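Local structure of uncharacterized protein (Rhodospirillum rubrum ATCC 11170, 3K8R) at residues G61-D64 and D65-C68. The protein is of unknown function and belongs to the DUF2442 family, whose chain here folds into two small antiparallel three-stranded sheets and a few short helices. Residues are numbered along the deposited sequence; the frame is centred on the assembly and turned at random.
Sequences GASD and DQLC
Gln-66 folds back along the first turn of its helix onto Ser-63 and Ala-62, and its side chain can be traced atom by atom. Gln-66 CB lies 3.5 Å from Ser-63 O, and CG passes alongside the Ser-63 hydroxyl. With CG beside its own backbone N (chi1 -66°) and the chain extended beyond it, the amide is carried back past the start of the helix. There Gln-66 OE1 accepts from Ser-63 N at 3.3 Å; the N-H...O angle of 162° is nearly straight, although the donor is tilted somewhat out of the carbonyl plane. Gln-66 OE1 also rests 3.5 Å from Ala-62 CA. In return Ser-63 OG, set between its own N and carbonyl carbon, accepts from Gln-66 N at 3.2 Å and 166°. These reciprocal bonds define a capping box with Ser-63 as N-cap of helix 64-67, the short helix between strands 48-51 and 71-73. Within the same turn, Leu-67 N donates to Ser-63 O at 2.9 Å, and Cys-68 N donates to Asp-64 O at 3.2 Å. On the buried side, Leu-67 CD2 meets Ala-62 CB at 4.0 Å; Tyr-32 and Pro-53 also touch this leucine. Both acids at the helix start are engaged by arginines, Asp-64 OD1 in a salt bridge to Arg-54 and Asp-65 OD1 in another to Arg-34.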
loop_
_atom_site.group_PDB
_atom_site.type_symbol
_atom_site.label_atom_id
_atom_site.label_comp_id
_atom_site.label_asym_id
_atom_site.label_seq_id
_atom_site.Cartn_x
_atom_site.Cartn_y
_atom_site.Cartn_z
ATOM N N GLY A 61 14.661 13.616 -8.517
ATOM C CA GLY A 61 16.116 13.641 -8.604
ATOM C C GLY A 61 16.873 13.434 -7.311
ATOM O O GLY A 61 18.088 13.563 -7.289
ATOM N N ALA A 62 16.178 13.093 -6.232
ATOM C CA ALA A 62 16.840 12.892 -4.939
ATOM C C ALA A 62 17.730 11.658 -4.937
ATOM O O ALA A 62 17.458 10.696 -5.644
ATOM C CB ALA A 62 15.819 12.783 -3.848
ATOM N N SER A 63 18.794 11.689 -4.139
ATOM C CA SER A 63 19.704 10.559 -4.038
ATOM C C SER A 63 19.221 9.600 -2.964
ATOM O O SER A 63 18.407 9.960 -2.129
ATOM C CB SER A 63 21.099 11.047 -3.673
ATOM O OG SER A 63 21.103 11.641 -2.386
ATOM N N ASP A 64 19.731 8.375 -2.982
ATOM C CA ASP A 64 19.391 7.402 -1.945
ATOM C C ASP A 64 19.586 8.061 -0.592
ATOM O O ASP A 64 18.653 8.098 0.201
ATOM C CB ASP A 64 20.237 6.129 -2.062
ATOM C CG ASP A 64 19.812 5.255 -3.228
ATOM O OD1 ASP A 64 18.908 5.668 -3.987
ATOM O OD2 ASP A 64 20.364 4.151 -3.377
ATOM N N ASP A 65 20.776 8.617 -0.352
ATOM C CA ASP A 65 21.062 9.320 0.902
ATOM C C ASP A 65 19.944 10.288 1.268
ATOM O O ASP A 65 19.412 10.238 2.374
ATOM C CB ASP A 65 22.383 10.090 0.822
ATOM C CG ASP A 65 23.601 9.222 1.093
ATOM O OD1 ASP A 65 23.469 7.995 1.276
ATOM O OD2 ASP A 65 24.713 9.789 1.151
ATOM N N GLN A 66 19.573 11.153 0.336
ATOM C CA GLN A 66 18.515 12.122 0.605
ATOM C C GLN A 66 17.164 11.488 0.888
ATOM O O GLN A 66 16.390 12.021 1.667
ATOM C CB GLN A 66 18.386 13.101 -0.554
ATOM C CG GLN A 66 19.608 13.967 -0.682
ATOM C CD GLN A 66 19.505 14.971 -1.783
ATOM O OE1 GLN A 66 18.961 14.695 -2.852
ATOM N NE2 GLN A 66 20.047 16.156 -1.537
ATOM N N LEU A 67 16.879 10.354 0.259
ATOM C CA LEU A 67 15.585 9.691 0.442
ATOM C C LEU A 67 15.403 9.123 1.849
ATOM O O LEU A 67 14.291 9.102 2.363
ATOM C CB LEU A 67 15.365 8.623 -0.637
ATOM C CG LEU A 67 15.081 9.204 -2.029
ATOM C CD1 LEU A 67 15.155 8.126 -3.078
ATOM C CD2 LEU A 67 13.722 9.902 -2.065
ATOM N N CYS A 68 16.496 8.707 2.479
ATOM C CA CYS A 68 16.463 8.177 3.844
ATOM C C CYS A 68 15.995 9.149 4.905
ATOM O O CYS A 68 15.632 8.728 5.990
ATOM C CB CYS A 68 17.851 7.729 4.247
ATOM S SG CYS A 68 18.443 6.475 3.160
#